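Local coordinates for enterotoxin SEN variant (Staphylococcus aureus, PDB 6KRY), which probably acts as a superantigenic enterotoxin of the staphylococcal and streptococcal toxin family, which as a rule cross-links MHC class II molecules and T-cell receptors, at residues 20-23 and 24-28; 67-70 and 71-74; 146-149 and 150-154; 203-206 and 207-210. All blocks are in the same frame, centred on the assembly; numbering follows the deposited sequence.

Contact 1 of 4, residues 20-23 and 24-28; sequences NLTS and YYTDI
The last turns of helix 15-26 bring Ser23 against Asp27 and Thr22 against Thr26, each pair four residues apart. The regular pattern still holds at the start, where Tyr24 N donates to Asn20 O at 3.2 Å; from Thr22 on, the carbonyls are shared. Thr22 O takes Thr26 OG1 at 2.7 Å and Tyr25 N at 3.2 Å, the two donors coming from opposite faces of its plane. The hydroxyl can bend back this way because Thr26 OG1 stands beside its own backbone N (chi1 -63°), and the two threonine side chains run alongside each other. Ser23 O also has two donors, both on one face: Asp27 N at 3.1 Å, nearly straight, and Thr26 N at 3.3 Å, which sits well above the carbonyl plane.

Beside this backbone grip a local side-chain bond runs from Ser23 OG to Asp27 OD2 at 3.2 Å, meeting the carboxylate on its anti side. Trp30 NE1 is a second partner of Ser23 OG, and Thr22 OG1 is bonded back to Leu18 O. On the buried flank, the Tyr24 ring turns an edge to Asn20 O, while its hydroxyl is bonded to Tyr87 O. Tyr25 carries the packing onward to Arg154 and Glu158 of helix 146-161. A carbonyl that accepts from both the third and the fourth residue on, as Ser23 O does, is typical of the last turn of a helix.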
loop_
_atom_site.group_PDB
_atom_site.type_symbol
_atom_site.label_atom_id
_atom_site.label_comp_id
_atom_site.label_asym_id
_atom_site.label_seq_id
_atom_site.Cartn_x
_atom_site.Cartn_y
_atom_site.Cartn_z
ATOM N N ASN A 20 -0.836 11.857 -11.387
ATOM C CA ASN A 20 0.086 10.736 -11.056
ATOM C C ASN A 20 -0.554 9.771 -10.041
ATOM O O ASN A 20 -0.425 8.569 -10.229
ATOM C CB ASN A 20 1.417 11.270 -10.550
ATOM C CG ASN A 20 2.206 11.861 -11.697
ATOM O OD1 ASN A 20 2.538 13.037 -11.691
ATOM N ND2 ASN A 20 2.410 11.070 -12.727
ATOM N N LEU A 21 -1.278 10.279 -9.034
ATOM C CA LEU A 21 -1.977 9.390 -8.084
ATOM C C LEU A 21 -3.061 8.573 -8.809
ATOM O O LEU A 21 -3.259 7.394 -8.511
ATOM C CB LEU A 21 -2.549 10.209 -6.922
ATOM C CG LEU A 21 -1.489 10.744 -5.961
ATOM C CD1 LEU A 21 -2.098 11.738 -4.988
ATOM C CD2 LEU A 21 -0.861 9.602 -5.175
ATOM N N THR A 22 -3.761 9.199 -9.747
ATOM C CA THR A 22 -4.781 8.502 -10.505
ATOM C C THR A 22 -4.184 7.279 -11.216
ATOM O O THR A 22 -4.815 6.208 -11.238
ATOM C CB THR A 22 -5.441 9.444 -11.523
ATOM O OG1 THR A 22 -6.087 10.540 -10.872
ATOM C CG2 THR A 22 -6.487 8.747 -12.359
ATOM N N SER A 23 -3.021 7.456 -11.856
ATOM C CA SER A 23 -2.335 6.351 -12.548
ATOM C C SER A 23 -2.039 5.210 -11.560
ATOM O O SER A 23 -2.311 4.045 -11.805
ATOM C CB SER A 23 -1.077 6.855 -13.181
ATOM O OG SER A 23 -0.336 5.757 -13.661
ATOM N N TYR A 24 -1.499 5.574 -10.396
ATOM C CA TYR A 24 -1.143 4.590 -9.364
ATOM C C TYR A 24 -2.339 3.762 -8.862
ATOM O O TYR A 24 -2.162 2.590 -8.463
ATOM C CB TYR A 24 -0.453 5.278 -8.195
ATOM C CG TYR A 24 1.041 5.124 -8.244
ATOM C CD1 TYR A 24 1.617 3.883 -8.053
ATOM C CD2 TYR A 24 1.857 6.190 -8.545
ATOM C CE1 TYR A 24 2.993 3.729 -8.096
ATOM C CE2 TYR A 24 3.239 6.050 -8.591
ATOM C CZ TYR A 24 3.805 4.808 -8.407
ATOM O OH TYR A 24 5.173 4.691 -8.468
ATOM N N TYR A 25 -3.562 4.329 -8.901
ATOM C CA TYR A 25 -4.719 3.703 -8.326
ATOM C C TYR A 25 -5.719 3.293 -9.418
ATOM O O TYR A 25 -6.779 2.797 -9.064
ATOM C CB TYR A 25 -5.353 4.568 -7.233
ATOM C CG TYR A 25 -4.529 4.593 -5.974
ATOM C CD1 TYR A 25 -4.366 3.439 -5.218
ATOM C CD2 TYR A 25 -3.763 5.691 -5.635
ATOM C CE1 TYR A 25 -3.544 3.418 -4.103
ATOM C CE2 TYR A 25 -2.939 5.698 -4.523
ATOM C CZ TYR A 25 -2.831 4.552 -3.759
ATOM O OH TYR A 25 -2.028 4.542 -2.662
ATOM N N THR A 26 -5.340 3.451 -10.695
ATOM C CA THR A 26 -6.139 2.966 -11.831
ATOM C C THR A 26 -5.486 1.755 -12.508
ATOM O O THR A 26 -6.192 0.861 -12.966
ATOM C CB THR A 26 -6.346 4.089 -12.861
ATOM O OG1 THR A 26 -7.086 5.112 -12.190
ATOM C CG2 THR A 26 -7.082 3.623 -14.099
ATOM N N ASP A 27 -4.164 1.775 -12.694
ATOM C CA ASP A 27 -3.477 0.731 -13.519
ATOM C C ASP A 27 -2.990 -0.367 -12.578
ATOM O O ASP A 27 -2.117 -0.063 -11.754
ATOM C CB ASP A 27 -2.266 1.306 -14.260
ATOM C CG ASP A 27 -2.600 2.428 -15.228
ATOM O OD1 ASP A 27 -3.610 2.290 -15.960
ATOM O OD2 ASP A 27 -1.866 3.452 -15.238
ATOM N N ILE A 28 -3.573 -1.575 -12.664
ATOM C CA ILE A 28 -3.242 -2.675 -11.702
ATOM C C ILE A 28 -1.768 -3.067 -11.802
ATOM O O ILE A 28 -1.265 -3.684 -10.855
ATOM C CB ILE A 28 -4.091 -3.965 -11.818
ATOM C CG1 ILE A 28 -4.421 -4.398 -13.252
ATOM C CG2 ILE A 28 -5.338 -3.844 -10.972
ATOM C CD1 ILE A 28 -3.273 -4.367 -14.202
#

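Contact 2 of 4, residues 67-70 and 71-74; sequences FNSS and DLAN
Ser69 occupies the N-cap position of helix 70-76, and its OG accepts from Leu72 N at 3.0 Å with an N-H...O angle of 153°; the polar part of the contact centres on this pair. The hydroxyl reaches this first-turn amide because OG lies between the backbone N and the carbonyl carbon of its own residue (chi1 73°). The carbonyl of Ser69 adds only weak bonds, to Leu72 N and to Ala73 N. Regular helical bonding is established one residue on, where Asn74 N reaches Ser70 O at 2.9 Å, almost in line with the C=O bond. The amide oxygen of Asn74 is used outside the turn, by Lys77 NZ.

The apolar part is made by Phe67, just ahead of the cap. Its CB meets Leu72 CB at 3.7 Å, and the backbone of Leu72 lies over one face of the ring, toward the rim. Farther round the ring, Phe67 CD2 approaches Ala73 CB to 3.9 Å. Leu72 thus presents its amide to the capping serine and its side chain to the phenylalanine, while its CD1 also comes within 3.3 Å of Asn68 OD1. Asn210 touches Phe67 from elsewhere in the chain, and the backbone of Phe67 is bonded to Asn46.

Taken together, Leu72 N makes no regular helical bond to the fourth residue back, and the Ser69 hydroxyl supplies its stronger acceptor, with the weak bond to Ser69 O beside it. Phe67 covers the apolar side of the same turn, and both interactions are consistent with a helix start set at Ser69.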
loop_
_atom_site.group_PDB
_atom_site.type_symbol
_atom_site.label_atom_id
_atom_site.label_comp_id
_atom_site.label_asym_id
_atom_site.label_seq_id
_atom_site.Cartn_x
_atom_site.Cartn_y
_atom_site.Cartn_z
ATOM N N PHE A 67 12.874 -0.126 4.167
ATOM C CA PHE A 67 12.224 -0.130 5.452
ATOM C C PHE A 67 12.706 1.104 6.212
ATOM O O PHE A 67 13.693 1.700 5.776
ATOM C CB PHE A 67 12.583 -1.340 6.287
ATOM C CG PHE A 67 12.242 -2.669 5.672
ATOM C CD1 PHE A 67 10.938 -3.132 5.654
ATOM C CD2 PHE A 67 13.240 -3.456 5.113
ATOM C CE1 PHE A 67 10.640 -4.347 5.054
ATOM C CE2 PHE A 67 12.945 -4.670 4.513
ATOM C CZ PHE A 67 11.645 -5.119 4.516
ATOM N N ASN A 68 12.064 1.406 7.339
ATOM C CA ASN A 68 12.378 2.623 8.087
ATOM C C ASN A 68 13.434 2.313 9.165
ATOM O O ASN A 68 13.787 3.217 9.914
ATOM C CB ASN A 68 11.152 3.317 8.682
ATOM C CG ASN A 68 10.477 2.556 9.809
ATOM O OD1 ASN A 68 10.873 1.449 10.162
ATOM N ND2 ASN A 68 9.450 3.140 10.407
ATOM N N SER A 69 13.987 1.097 9.186
ATOM C CA SER A 69 14.989 0.717 10.202
ATOM C C SER A 69 15.822 -0.457 9.704
ATOM O O SER A 69 15.313 -1.304 8.968
ATOM C CB SER A 69 14.332 0.366 11.535
ATOM O OG SER A 69 13.663 -0.902 11.474
ATOM N N SER A 70 17.053 -0.545 10.221
ATOM C CA SER A 70 17.929 -1.668 10.070
ATOM C C SER A 70 17.314 -2.905 10.719
ATOM O O SER A 70 17.442 -4.031 10.247
ATOM C CB SER A 70 19.296 -1.352 10.678
ATOM O OG SER A 70 19.967 -0.419 9.856
ATOM N N ASP A 71 16.655 -2.696 11.857
ATOM C CA ASP A 71 15.942 -3.773 12.545
ATOM C C ASP A 71 14.964 -4.510 11.614
ATOM O O ASP A 71 14.933 -5.760 11.593
ATOM C CB ASP A 71 15.208 -3.221 13.765
ATOM C CG ASP A 71 15.893 -3.641 15.051
ATOM O OD1 ASP A 71 15.833 -4.878 15.362
ATOM O OD2 ASP A 71 16.486 -2.751 15.725
ATOM N N LEU A 72 14.167 -3.759 10.838
ATOM C CA LEU A 72 13.181 -4.394 9.949
ATOM C C LEU A 72 13.903 -5.160 8.849
ATOM O O LEU A 72 13.574 -6.319 8.536
ATOM C CB LEU A 72 12.233 -3.352 9.346
ATOM C CG LEU A 72 11.036 -2.936 10.185
ATOM C CD1 LEU A 72 10.315 -1.758 9.546
ATOM C CD2 LEU A 72 10.063 -4.090 10.400
ATOM N N ALA A 73 14.922 -4.551 8.236
ATOM C CA ALA A 73 15.640 -5.256 7.199
ATOM C C ALA A 73 16.216 -6.595 7.727
ATOM O O ALA A 73 16.132 -7.635 7.082
ATOM C CB ALA A 73 16.701 -4.326 6.620
ATOM N N ASN A 74 16.789 -6.577 8.932
ATOM C CA ASN A 74 17.405 -7.744 9.571
ATOM C C ASN A 74 16.375 -8.851 9.820
ATOM O O ASN A 74 16.726 -10.004 9.748
ATOM C CB ASN A 74 18.122 -7.323 10.857
ATOM C CG ASN A 74 19.417 -6.617 10.532
ATOM O OD1 ASN A 74 19.896 -6.687 9.410
ATOM N ND2 ASN A 74 19.989 -5.925 11.498
#

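Contact 3 of 4, residues 146-149 and 150-154; sequences VQEL and DTKVR
Glu148 and Lys152 are joined by a salt bridge one turn apart on helix 146-161, with NZ 2.8 Å from OE2. Both chains are extended beyond CG and run side by side in the same direction; the lysine meets OE2 on its anti side. Each end has further partners: Lys141 holds Glu148 OE1, Thr139 OG1 also bonds OE2, and Lys152 NZ donates to Lys138 O as well.

Gln147 O takes two donors from one residue, Thr151 N at 2.9 Å and Thr151 OG1 at 2.8 Å, which arrive from opposite faces of the carbonyl plane. With OG1 opposite the carbonyl carbon (chi1 -61°), the hydroxyl of Thr151 faces the preceding turn. The amide of Gln147 is bonded at both atoms, NE2 to Tyr104 O and OE1 to Leu86 N. Asp150 N bonds Val146 O at 2.8 Å.

The buried carboxylate of Asp150 is gripped by Arg154 from the side: NE reaches OD1 at 2.8 Å and NH2 reaches OD2 at 2.9 Å. Tyr207 OH bonds OD2 too, and Arg154 NH1 binds Tyr164 OH. This dense bonding probably favours an ionised Asp150.

Leu149 and Val153 pack on Ile137 of strand 130-139, and Phe178 and Ile176 of strand 173-180 lie under the same side of the helix, as expected where the beta-grasp helix crosses its sheet. Gln147 links the helix to the OB-fold side.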
loop_
_atom_site.group_PDB
_atom_site.type_symbol
_atom_site.label_atom_id
_atom_site.label_comp_id
_atom_site.label_asym_id
_atom_site.label_seq_id
_atom_site.Cartn_x
_atom_site.Cartn_y
_atom_site.Cartn_z
ATOM N N VAL A 146 -0.579 -3.563 6.252
ATOM C CA VAL A 146 -1.573 -2.542 6.052
ATOM C C VAL A 146 -1.497 -2.051 4.600
ATOM O O VAL A 146 -2.527 -1.770 3.958
ATOM C CB VAL A 146 -1.421 -1.431 7.116
ATOM C CG1 VAL A 146 -2.338 -0.264 6.827
ATOM C CG2 VAL A 146 -1.720 -1.966 8.509
ATOM N N GLN A 147 -0.271 -1.939 4.061
ATOM C CA GLN A 147 -0.120 -1.460 2.702
ATOM C C GLN A 147 -0.991 -2.303 1.735
ATOM O O GLN A 147 -1.657 -1.774 0.854
ATOM C CB GLN A 147 1.350 -1.476 2.295
ATOM C CG GLN A 147 1.570 -1.021 0.859
ATOM C CD GLN A 147 2.998 -0.960 0.380
ATOM O OE1 GLN A 147 3.235 -0.499 -0.728
ATOM N NE2 GLN A 147 3.959 -1.395 1.188
ATOM N N GLU A 148 -0.954 -3.625 1.891
ATOM C CA GLU A 148 -1.725 -4.521 1.009
ATOM C C GLU A 148 -3.219 -4.213 1.118
ATOM O O GLU A 148 -3.900 -4.070 0.101
ATOM C CB GLU A 148 -1.445 -5.982 1.320
ATOM C CG GLU A 148 -2.288 -6.925 0.483
ATOM C CD GLU A 148 -1.866 -8.387 0.552
ATOM O OE1 GLU A 148 -0.712 -8.689 0.992
ATOM O OE2 GLU A 148 -2.726 -9.226 0.207
ATOM N N LEU A 149 -3.718 -4.108 2.351
ATOM C CA LEU A 149 -5.164 -3.826 2.599
ATOM C C LEU A 149 -5.557 -2.444 2.055
ATOM O O LEU A 149 -6.570 -2.318 1.368
ATOM C CB LEU A 149 -5.488 -3.916 4.096
ATOM C CG LEU A 149 -5.151 -5.240 4.776
ATOM C CD1 LEU A 149 -5.623 -5.249 6.223
ATOM C CD2 LEU A 149 -5.755 -6.422 4.000
ATOM N N ASP A 150 -4.770 -1.417 2.406
ATOM C CA ASP A 150 -4.987 -0.032 2.005
ATOM C C ASP A 150 -5.017 0.069 0.472
ATOM O O ASP A 150 -5.906 0.683 -0.110
ATOM C CB ASP A 150 -3.908 0.867 2.605
ATOM C CG ASP A 150 -4.179 2.354 2.590
ATOM O OD1 ASP A 150 -5.350 2.750 2.396
ATOM O OD2 ASP A 150 -3.190 3.103 2.789
ATOM N N THR A 151 -4.047 -0.548 -0.191
ATOM C CA THR A 151 -3.944 -0.449 -1.611
ATOM C C THR A 151 -5.162 -1.086 -2.284
ATOM O O THR A 151 -5.725 -0.498 -3.193
ATOM C CB THR A 151 -2.665 -1.112 -2.130
ATOM O OG1 THR A 151 -1.553 -0.439 -1.558
ATOM C CG2 THR A 151 -2.591 -1.046 -3.633
ATOM N N LYS A 152 -5.558 -2.287 -1.829
ATOM C CA LYS A 152 -6.716 -2.978 -2.391
ATOM C C LYS A 152 -8.009 -2.160 -2.214
ATOM O O LYS A 152 -8.808 -2.006 -3.164
ATOM C CB LYS A 152 -6.833 -4.357 -1.753
ATOM C CG LYS A 152 -5.819 -5.347 -2.279
ATOM C CD LYS A 152 -5.910 -6.695 -1.638
ATOM C CE LYS A 152 -5.045 -7.677 -2.400
ATOM N NZ LYS A 152 -4.801 -8.938 -1.651
ATOM N N VAL A 153 -8.181 -1.537 -1.050
ATOM C CA VAL A 153 -9.315 -0.616 -0.840
ATOM C C VAL A 153 -9.230 0.618 -1.765
ATOM O O VAL A 153 -10.234 0.983 -2.415
ATOM C CB VAL A 153 -9.396 -0.176 0.630
ATOM C CG1 VAL A 153 -10.456 0.879 0.876
ATOM C CG2 VAL A 153 -9.716 -1.366 1.495
ATOM N N ARG A 154 -8.074 1.286 -1.794
ATOM C CA ARG A 154 -7.935 2.503 -2.542
ATOM C C ARG A 154 -8.192 2.248 -4.035
ATOM O O ARG A 154 -8.848 3.087 -4.704
ATOM C CB ARG A 154 -6.587 3.153 -2.275
ATOM C CG ARG A 154 -6.501 3.802 -0.908
ATOM C CD ARG A 154 -5.249 4.637 -0.754
ATOM N NE ARG A 154 -4.967 4.890 0.655
ATOM C CZ ARG A 154 -4.316 5.927 1.120
ATOM N NH1 ARG A 154 -4.141 7.007 0.372
ATOM N NH2 ARG A 154 -3.840 5.867 2.352
#

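Contact 4 of 4, residues 203-206 and 207-210; sequences FFQF and YSDN
The rings of Phe206 and Tyr207 meet obliquely, their centroids 4.1 Å apart and their planes inclined at 32°. Phe206 CZ lies over one face of the tyrosine, toward the rim, and comes to 3.4 Å from Tyr207 CZ; in return, Tyr207 CD1 lies over a face of the phenylalanine. At the edge of the Phe206 ring, in its plane, is Phe203 O. Neighbouring residues can overlap like this because Phe206 CG sits between its backbone N and carbonyl carbon (chi1 72°), folding the ring along the chain toward Tyr207. The Phe204 ring has Phe203 CB over the centre of one face, and its CD1 is 4.0 Å from Tyr207 CE2.

The backbone beneath is a tight turn. Tyr207 N donates to Phe204 O at 3.0 Å, a bond three residues long, as in a 3-10 helix. Gln205 O takes both Ser208 N and Ser208 OG at 2.9 Å; the amide comes from above the carbonyl plane, the hydroxyl nearly straight on. The side chain of Asp209 is bonded onward to Arg211 N.

This turn connects helix 200-203 to strand 212-214. Tyr207 reaches helix 146-161, where its side chain touches Gln147 and Arg154 and its hydroxyl has Asp150 as partner. Phe204 meets the Tyr24 ring edge-to-face on helix 15-26, Phe206 does likewise with Tyr190 of strand 188-191, and Tyr104 of strand 100-109 touches Phe204, Gln205 and Ser208.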
loop_
_atom_site.group_PDB
_atom_site.type_symbol
_atom_site.label_atom_id
_atom_site.label_comp_id
_atom_site.label_asym_id
_atom_site.label_seq_id
_atom_site.Cartn_x
_atom_site.Cartn_y
_atom_site.Cartn_z
ATOM N N PHE A 203 5.369 9.552 -2.241
ATOM C CA PHE A 203 3.988 9.204 -1.913
ATOM C C PHE A 203 3.904 8.041 -0.906
ATOM O O PHE A 203 3.026 7.982 -0.018
ATOM C CB PHE A 203 3.192 8.736 -3.148
ATOM C CG PHE A 203 2.994 9.702 -4.291
ATOM C CD1 PHE A 203 3.081 11.072 -4.115
ATOM C CD2 PHE A 203 2.646 9.213 -5.548
ATOM C CE1 PHE A 203 2.842 11.930 -5.178
ATOM C CE2 PHE A 203 2.423 10.079 -6.615
ATOM C CZ PHE A 203 2.519 11.438 -6.423
ATOM N N PHE A 204 4.755 7.034 -1.098
ATOM C CA PHE A 204 4.520 5.763 -0.421
ATOM C C PHE A 204 5.549 5.503 0.680
ATOM O O PHE A 204 5.564 4.418 1.281
ATOM C CB PHE A 204 4.494 4.647 -1.466
ATOM C CG PHE A 204 3.468 4.876 -2.544
ATOM C CD1 PHE A 204 2.154 5.121 -2.206
ATOM C CD2 PHE A 204 3.825 4.885 -3.880
ATOM C CE1 PHE A 204 1.222 5.456 -3.175
ATOM C CE2 PHE A 204 2.880 5.187 -4.856
ATOM C CZ PHE A 204 1.581 5.447 -4.502
ATOM N N GLN A 205 6.429 6.470 0.955
ATOM C CA GLN A 205 7.446 6.290 1.988
ATOM C C GLN A 205 6.832 5.937 3.361
ATOM O O GLN A 205 7.459 5.224 4.144
ATOM C CB GLN A 205 8.358 7.525 2.071
ATOM C CG GLN A 205 9.446 7.387 3.121
ATOM C CD GLN A 205 10.413 8.543 3.032
ATOM O OE1 GLN A 205 10.198 9.485 2.266
ATOM N NE2 GLN A 205 11.503 8.454 3.786
ATOM N N PHE A 206 5.607 6.369 3.639
ATOM C CA PHE A 206 5.002 6.078 4.936
ATOM C C PHE A 206 4.791 4.572 5.151
ATOM O O PHE A 206 4.664 4.135 6.324
ATOM C CB PHE A 206 3.691 6.845 5.164
ATOM C CG PHE A 206 2.484 6.414 4.370
ATOM C CD1 PHE A 206 2.369 6.716 3.018
ATOM C CD2 PHE A 206 1.436 5.753 4.986
ATOM C CE1 PHE A 206 1.235 6.373 2.297
ATOM C CE2 PHE A 206 0.306 5.422 4.270
ATOM C CZ PHE A 206 0.209 5.697 2.929
ATOM N N TYR A 207 4.733 3.785 4.070
ATOM C CA TYR A 207 4.580 2.322 4.187
ATOM C C TYR A 207 5.882 1.630 4.653
ATOM O O TYR A 207 5.871 0.396 4.842
ATOM C CB TYR A 207 4.106 1.738 2.858
ATOM C CG TYR A 207 2.699 2.079 2.460
ATOM C CD1 TYR A 207 1.639 1.951 3.346
ATOM C CD2 TYR A 207 2.401 2.410 1.149
ATOM C CE1 TYR A 207 0.336 2.232 2.945
ATOM C CE2 TYR A 207 1.108 2.695 0.737
ATOM C CZ TYR A 207 0.062 2.603 1.642
ATOM O OH TYR A 207 -1.221 2.914 1.252
ATOM N N SER A 208 6.987 2.402 4.810
ATOM C CA SER A 208 8.301 1.876 5.156
ATOM C C SER A 208 8.307 1.290 6.576
ATOM O O SER A 208 9.216 0.519 6.881
ATOM C CB SER A 208 9.410 2.907 4.946
ATOM O OG SER A 208 9.324 3.910 5.928
ATOM N N ASP A 209 7.265 1.569 7.379
ATOM C CA ASP A 209 7.139 1.019 8.713
ATOM C C ASP A 209 6.753 -0.461 8.671
ATOM O O ASP A 209 6.854 -1.161 9.688
ATOM C CB ASP A 209 6.177 1.805 9.612
ATOM C CG ASP A 209 4.715 1.799 9.176
ATOM O OD1 ASP A 209 4.413 1.142 8.190
ATOM O OD2 ASP A 209 3.874 2.493 9.844
ATOM N N ASN A 210 6.320 -0.944 7.503
ATOM C CA ASN A 210 5.983 -2.348 7.303
ATOM C C ASN A 210 4.880 -2.766 8.279
ATOM O O ASN A 210 4.821 -3.912 8.725
ATOM C CB ASN A 210 7.208 -3.252 7.436
ATOM C CG ASN A 210 7.072 -4.497 6.601
ATOM O OD1 ASN A 210 6.862 -4.396 5.393
ATOM N ND2 ASN A 210 7.102 -5.655 7.242
#

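In the fold
Along the chain the four contacts come in series, two from the OB-fold domain and then two from the beta-grasp domain. Contact 4 is the meeting point: its centre lies about 12 Å from those of contacts 2 and 3 and about 17 Å from that of contact 1, and it touches all three. Contact 1 also touches contact 3 directly, helix 15-26 against helix 146-161. Contacts 1 and 2 stay apart, about 28 Å between centres and on opposite sides of the chain's centre. The 203-210 turn, itself part of the beta-grasp domain, thus packs against elements of both domains, consistent with the close interdomain packing of this toxin family.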